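Local coordinates for sporulation inhibitor of replication protein SirA (Bacillus subtilis, PDB 4TPS) that inhibits the initiation of DNA replication during sporulation, enforcing diploidy by acting on the initiator DnaA, whose domain I it binds, at residues 70-73 and 79-82; 88-91 and 96-99. All blocks are in the same frame, centred on the assembly; numbering follows the deposited sequence. Where two conformers were deposited one is given.

Interaction 1. Residues 70-73 and 79-82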
ATOM      1  N   ARG A  70      -3.113 -22.124 -10.473  1.00 14.53           N
ATOM      2  CA  ARG A  70      -2.426 -21.592 -11.632  1.00 16.15           C
ATOM      3  C   ARG A  70      -0.950 -21.970 -11.714  1.00 16.63           C
ATOM      4  O   ARG A  70      -0.427 -22.308 -12.822  1.00 17.39           O
ATOM      5  CB  ARG A  70      -2.593 -20.058 -11.677  1.00 20.04           C
ATOM      6  CG  ARG A  70      -4.010 -19.577 -11.921  1.00 20.23           C
ATOM      7  CD  ARG A  70      -4.434 -19.907 -13.349  1.00 19.37           C
ATOM      8  NE  ARG A  70      -5.783 -19.413 -13.694  1.00 20.08           N
ATOM      9  CZ  ARG A  70      -6.053 -18.247 -14.276  1.00 21.94           C
ATOM     10  NH1 ARG A  70      -5.091 -17.396 -14.621  1.00 24.96           N
ATOM     11  NH2 ARG A  70      -7.324 -17.934 -14.547  1.00 23.99           N
ATOM     12  N   LEU A  71      -0.298 -21.953 -10.572  1.00 17.79           N
ATOM     13  CA  LEU A  71       1.114 -22.384 -10.520  1.00 18.44           C
ATOM     14  C   LEU A  71       1.288 -23.851 -10.886  1.00 18.13           C
ATOM     15  O   LEU A  71       2.169 -24.205 -11.685  1.00 20.47           O
ATOM     16  CB  LEU A  71       1.695 -22.116  -9.132  1.00 16.81           C
ATOM     17  CG  LEU A  71       1.942 -20.627  -8.817  1.00 14.51           C
ATOM     18  CD1 LEU A  71       2.075 -20.459  -7.306  1.00 19.88           C
ATOM     19  CD2 LEU A  71       3.170 -20.116  -9.544  1.00 20.20           C
ATOM     20  N   LYS A  72       0.491 -24.714 -10.295  1.00 18.82           N
ATOM     21  CA  LYS A  72       0.636 -26.137 -10.561  1.00 21.82           C
ATOM     22  C   LYS A  72       0.368 -26.461 -11.996  1.00 23.35           C
ATOM     23  O   LYS A  72       1.037 -27.325 -12.574  1.00 29.35           O
ATOM     24  CB  LYS A  72      -0.306 -26.944  -9.703  1.00 23.44           C
ATOM     25  CG  LYS A  72       0.096 -26.998  -8.229  1.00 29.31           C
ATOM     26  CD  LYS A  72      -0.678 -28.113  -7.537  1.00 39.92           C
ATOM     27  CE  LYS A  72      -1.177 -27.699  -6.172  1.00 48.48           C
ATOM     28  NZ  LYS A  72      -0.055 -27.090  -5.440  1.00 54.57           N
ATOM     29  N   MET A  73      -0.565 -25.755 -12.625  1.00 20.35           N
ATOM     30  CA  MET A  73      -0.820 -25.975 -14.050  0.50 25.00           C
ATOM     31  C   MET A  73       0.346 -25.534 -14.924  1.00 25.51           C
ATOM     32  O   MET A  73       0.789 -26.265 -15.824  1.00 27.02           O
ATOM     33  CB  MET A  73      -2.024 -25.176 -14.502  0.50 25.03           C
ATOM     34  CG  MET A  73      -3.324 -25.691 -14.044  0.50 31.16           C
ATOM     35  SD  MET A  73      -4.400 -24.356 -14.532  0.50 30.94           S
ATOM     36  CE  MET A  73      -5.721 -24.767 -13.409  0.50 31.79           C
ATOM     37  N   ASP A  79      11.077 -28.642 -13.613  1.00 21.00           N
ATOM     38  CA  ASP A  79      11.812 -28.946 -12.397  1.00 24.01           C
ATOM     39  C   ASP A  79      11.283 -27.990 -11.323  1.00 23.03           C
ATOM     40  O   ASP A  79      11.789 -26.905 -11.177  1.00 25.00           O
ATOM     41  CB  ASP A  79      13.328 -28.726 -12.588  1.00 30.96           C
ATOM     42  CG  ASP A  79      14.064 -29.932 -13.221  1.00 36.40           C
ATOM     43  OD1 ASP A  79      14.067 -31.073 -12.670  1.00 31.49           O
ATOM     44  OD2 ASP A  79      14.726 -29.727 -14.241  1.00 33.80           O
ATOM     45  N   TYR A  80      10.249 -28.407 -10.585  1.00 17.20           N
ATOM     46  CA  TYR A  80       9.795 -27.680  -9.440  1.00 17.30           C
ATOM     47  C   TYR A  80       9.452 -28.536  -8.266  1.00 18.17           C
ATOM     48  O   TYR A  80       9.131 -29.724  -8.433  1.00 15.91           O
ATOM     49  CB  TYR A  80       8.593 -26.811  -9.840  1.00 16.05           C
ATOM     50  CG  TYR A  80       7.249 -27.401  -9.665  1.00 17.65           C
ATOM     51  CD1 TYR A  80       6.689 -28.199 -10.666  1.00 19.06           C
ATOM     52  CD2 TYR A  80       6.475 -27.153  -8.503  1.00 18.38           C
ATOM     53  CE1 TYR A  80       5.427 -28.699 -10.516  1.00 23.70           C
ATOM     54  CE2 TYR A  80       5.260 -27.727  -8.324  1.00 22.39           C
ATOM     55  CZ  TYR A  80       4.710 -28.480  -9.338  1.00 24.03           C
ATOM     56  OH  TYR A  80       3.432 -29.035  -9.191  1.00 28.99           O
ATOM     57  N   ARG A  81       9.468 -27.900  -7.064  1.00 16.31           N
ATOM     58  CA  ARG A  81       8.835 -28.509  -5.928  1.00 16.41           C
ATOM     59  C   ARG A  81       8.066 -27.414  -5.165  1.00 16.91           C
ATOM     60  O   ARG A  81       8.335 -26.216  -5.266  1.00 17.19           O
ATOM     61  CB  ARG A  81       9.871 -29.108  -4.978  1.00 18.79           C
ATOM     62  CG  ARG A  81      10.740 -30.265  -5.527  1.00 22.01           C
ATOM     63  CD  ARG A  81      11.695 -30.819  -4.450  1.00 24.94           C
ATOM     64  NE  ARG A  81      12.575 -31.833  -5.051  1.00 25.50           N
ATOM     65  CZ  ARG A  81      13.883 -31.733  -5.332  1.00 32.18           C
ATOM     66  NH1 ARG A  81      14.633 -30.691  -4.952  1.00 28.06           N
ATOM     67  NH2 ARG A  81      14.480 -32.799  -5.913  1.00 36.45           N
ATOM     68  N   GLN A  82       7.150 -27.892  -4.364  1.00 17.64           N
ATOM     69  CA  GLN A  82       6.306 -27.062  -3.539  1.00 16.06           C
ATOM     70  C   GLN A  82       6.515 -27.478  -2.086  1.00 14.16           C
ATOM     71  O   GLN A  82       6.398 -28.688  -1.759  1.00 19.75           O
ATOM     72  CB  GLN A  82       4.830 -27.284  -3.929  1.00 18.69           C
ATOM     73  CG  GLN A  82       3.864 -26.471  -3.117  1.00 21.31           C
ATOM     74  CD  GLN A  82       2.427 -26.908  -3.241  1.00 21.81           C
ATOM     75  OE1 GLN A  82       2.064 -27.783  -4.052  1.00 25.99           O
ATOM     76  NE2 GLN A  82       1.577 -26.295  -2.416  1.00 23.00           N
TER
HETATM   77  O   HOH W   1       2.147 -29.496 -11.311  1.00 32.36           O
HETATM   78  O   HOH W   2      -1.260 -27.240  -2.273  1.00 49.14           O
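Lys72, on helix 64-75, reaches across to Tyr80 and Gln82 of strand 79-83, and its side chain carries the direct contact. Its ammonium NZ sits 2.6 Å from Gln82 OE1 and donates a short hydrogen bond. The approach is from above the amide rather than within its plane: NZ lies 43° out of the carbonyl plane, and the C=O...N angle is 113°. The lysine chain turns at chi4 (-49°), with chi3 also bent, to bring the amine over; the glutamine stays extended beyond CG, and the two side chains cross at about a right angle. Tyr80 crosses Lys72 in a similar way, its hydroxyl OH standing 4.0 Å from the aliphatic CG. A water completes this corner by donating to Lys72 O at 2.7 Å and bonding Tyr80 OH at 2.5 Å. It thus ties the aromatic side chain to the helix backbone.

The closer part of the contact is where Tyr80 meets the aliphatic stem of Lys72, for the tyrosine also packs on Leu75 of the same helix and on Tyr87 of strand 86-90. Around Lys72 NZ and Gln82 NE2 the contact is looser and watery. A second water there accepts a bond from Gln82 NE2 at 3.0 Å but only a weak one from Lys72 NZ at 3.4 Å. Lys72 itself is exposed, and just 138 Å² is buried between the two segments.

Both ends of the Gln82 amide are engaged, since NE2 also bonds Asp84 O; these opposed demands fix which end is oxygen and which is nitrogen. With Tyr87 OH as a further partner of Lys72 NZ, the lysine charge is met by neutral oxygens. The contact is therefore a solvated polar bridge between helix and strand, and no salt bridge.

Interaction 2. Residues 88-91 and 96-99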
ATOM      1  N   ARG A  88       9.601 -23.618  -5.779  1.00 15.25           N
ATOM      2  CA  ARG A  88      10.985 -23.457  -6.191  1.00 15.78           C
ATOM      3  C   ARG A  88      11.134 -24.122  -7.545  1.00 14.00           C
ATOM      4  O   ARG A  88      10.697 -25.258  -7.728  1.00 14.54           O
ATOM      5  CB  ARG A  88      11.933 -24.100  -5.117  1.00 17.42           C
ATOM      6  CG  ARG A  88      13.401 -24.230  -5.497  1.00 25.75           C
ATOM      7  CD  ARG A  88      14.118 -22.949  -5.502  1.00 22.51           C
ATOM      8  NE  ARG A  88      15.584 -23.066  -5.426  1.00 19.72           N
ATOM      9  CZ  ARG A  88      16.403 -23.449  -6.382  1.00 17.66           C
ATOM     10  NH1 ARG A  88      17.676 -23.419  -6.080  1.00 18.77           N
ATOM     11  NH2 ARG A  88      15.980 -23.829  -7.609  1.00 20.91           N
ATOM     12  N   ILE A  89      11.775 -23.456  -8.470  1.00 14.67           N
ATOM     13  CA  ILE A  89      11.979 -23.951  -9.803  1.00 14.46           C
ATOM     14  C   ILE A  89      13.424 -23.869 -10.245  1.00 15.62           C
ATOM     15  O   ILE A  89      14.182 -23.017  -9.804  1.00 16.54           O
ATOM     16  CB  ILE A  89      11.110 -23.218 -10.853  1.00 15.88           C
ATOM     17  CG1 ILE A  89      11.537 -21.761 -11.017  1.00 17.76           C
ATOM     18  CG2 ILE A  89       9.652 -23.289 -10.464  1.00 20.68           C
ATOM     19  CD1 ILE A  89      10.759 -21.034 -12.067  1.00 26.57           C
ATOM     20  N   ALA A  90      13.815 -24.811 -11.138  1.00 17.10           N
ATOM     21  CA  ALA A  90      15.118 -24.754 -11.813  1.00 19.60           C
ATOM     22  C   ALA A  90      14.835 -24.780 -13.319  1.00 19.58           C
ATOM     23  O   ALA A  90      14.006 -25.556 -13.764  1.00 20.95           O
ATOM     24  CB  ALA A  90      16.054 -25.883 -11.376  1.00 24.59           C
ATOM     25  N   LEU A  91      15.394 -23.819 -14.046  1.00 19.91           N
ATOM     26  CA  LEU A  91      15.194 -23.744 -15.484  1.00 21.94           C
ATOM     27  C   LEU A  91      15.866 -24.869 -16.260  1.00 22.35           C
ATOM     28  O   LEU A  91      16.911 -25.360 -15.840  1.00 22.70           O
ATOM     29  CB  LEU A  91      15.748 -22.427 -15.990  1.00 21.20           C
ATOM     30  CG  LEU A  91      15.106 -21.137 -15.535  1.00 22.43           C
ATOM     31  CD1 LEU A  91      15.849 -19.997 -16.221  1.00 22.89           C
ATOM     32  CD2 LEU A  91      13.659 -21.194 -15.969  1.00 26.06           C
ATOM     33  N   GLY A  96      19.068 -21.315 -14.756  1.00 20.84           N
ATOM     34  CA  GLY A  96      18.724 -20.494 -13.586  1.00 18.37           C
ATOM     35  C   GLY A  96      17.834 -21.137 -12.547  1.00 17.48           C
ATOM     36  O   GLY A  96      17.466 -22.310 -12.637  1.00 16.65           O
ATOM     37  N   HIS A  97      17.454 -20.323 -11.571  1.00 15.84           N
ATOM     38  CA  HIS A  97      16.718 -20.789 -10.386  1.00 16.31           C
ATOM     39  C   HIS A  97      15.815 -19.688  -9.876  1.00 15.19           C
ATOM     40  O   HIS A  97      16.195 -18.547  -9.907  1.00 15.61           O
ATOM     41  CB  HIS A  97      17.666 -21.171  -9.224  1.00 15.35           C
ATOM     42  CG  HIS A  97      18.624 -22.238  -9.567  1.00 18.25           C
ATOM     43  ND1 HIS A  97      18.365 -23.575  -9.388  1.00 16.94           N
ATOM     44  CD2 HIS A  97      19.856 -22.152 -10.098  1.00 18.59           C
ATOM     45  CE1 HIS A  97      19.400 -24.281  -9.832  1.00 17.84           C
ATOM     46  NE2 HIS A  97      20.322 -23.434 -10.251  1.00 19.87           N
ATOM     47  N   ALA A  98      14.668 -20.037  -9.340  1.00 14.77           N
ATOM     48  CA  ALA A  98      13.819 -19.006  -8.666  1.00 13.58           C
ATOM     49  C   ALA A  98      12.957 -19.632  -7.608  1.00 13.33           C
ATOM     50  O   ALA A  98      12.513 -20.767  -7.741  1.00 13.42           O
ATOM     51  CB  ALA A  98      12.957 -18.244  -9.655  1.00 15.22           C
ATOM     52  N   THR A  99      12.748 -18.860  -6.556  1.00 11.92           N
ATOM     53  CA  THR A  99      11.891 -19.151  -5.424  1.00 11.02           C
ATOM     54  C   THR A  99      10.763 -18.179  -5.363  1.00 12.54           C
ATOM     55  O   THR A  99      11.012 -16.985  -5.473  1.00 12.60           O
ATOM     56  CB  THR A  99      12.717 -19.083  -4.090  1.00 12.83           C
ATOM     57  OG1 THR A  99      13.927 -19.867  -4.217  1.00 15.96           O
ATOM     58  CG2 THR A  99      11.889 -19.576  -2.883  1.00 17.23           C
TER
HETATM   59  O   HOH W   3      18.480 -25.005 -13.807  1.00 34.08           O
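Ile89 and Ala98 form a hydrogen-bonded antiparallel pair, flanked by the non-hydrogen-bonded pairs Arg88 with Thr99 and Ala90 with His97; the axes of strand segments 88-90 and 96-99 come within 4.9 Å, at 172° between their directions. Ile89 N reaches Ala98 O at 2.9 Å, and Ala98 N returns a bond to Ile89 O at 3.1 Å. Toward the turn, Leu91 N adds a bond to Gly96 O at 2.9 Å, and a water donating to both Leu91 O and Gly96 O spans the same end. The Leu91 side chain lies alongside the glycine, whose bare CA lets it fit close against the backbone.

On the face bearing Arg88, Ala90, His97 and Thr99, the arginine carries most of the side-chain contact. A bend at chi2 (73°) turns its chain across strand 96-103, where CD passes 3.3 Å from Thr99 OG1. The guanidinium continues to His97, and its NH2 donates to ND1 at 3.0 Å, meeting the imidazole edge close to the ring plane. The two flat groups stand 76° apart, so they join through this edge and do not stack; His97 CB lies over one guanidinium face. Ala90 CB sits 3.8 Å from the same ND1. NH2 also makes a weak bond to Ile89 O. Accepting from arginine is consistent with ND1 lacking a proton, and the nearby positive charge would be expected to disfavour protonation of the ring.

The other face is apolar: Ile89 CG1 touches Ala98 CB at 4.0 Å, beneath helix 116-128. Strands 86-90 and 96-103 thus make a regular antiparallel beta hairpin within the SirA sheet, largely polar on the face of Arg88, His97 and Thr99 and helix-covered on the other.

Interactions 1 and 2 have centres 11 Å apart and follow one another along the chain, joined by the pairing of strands 79-83 and 86-90. Two probable backbone hydrogen bonds form this seam: Asp79 O to Ala90 N and Arg81 O to Arg88 N, each 2.9 Å long. Between them Tyr80 CB packs 3.7 Å from Ile89 CG2, linking the aromatic residue of interaction 1 to the apolar face of interaction 2. Phe121 of helix 116-128 is a shared neighbour, touching Leu71 of helix 64-75 as well as Ile89 and Ala98. Strand 79-83, paired only with 86-90 in this sheet, stands between helix 64-75 and the hairpin.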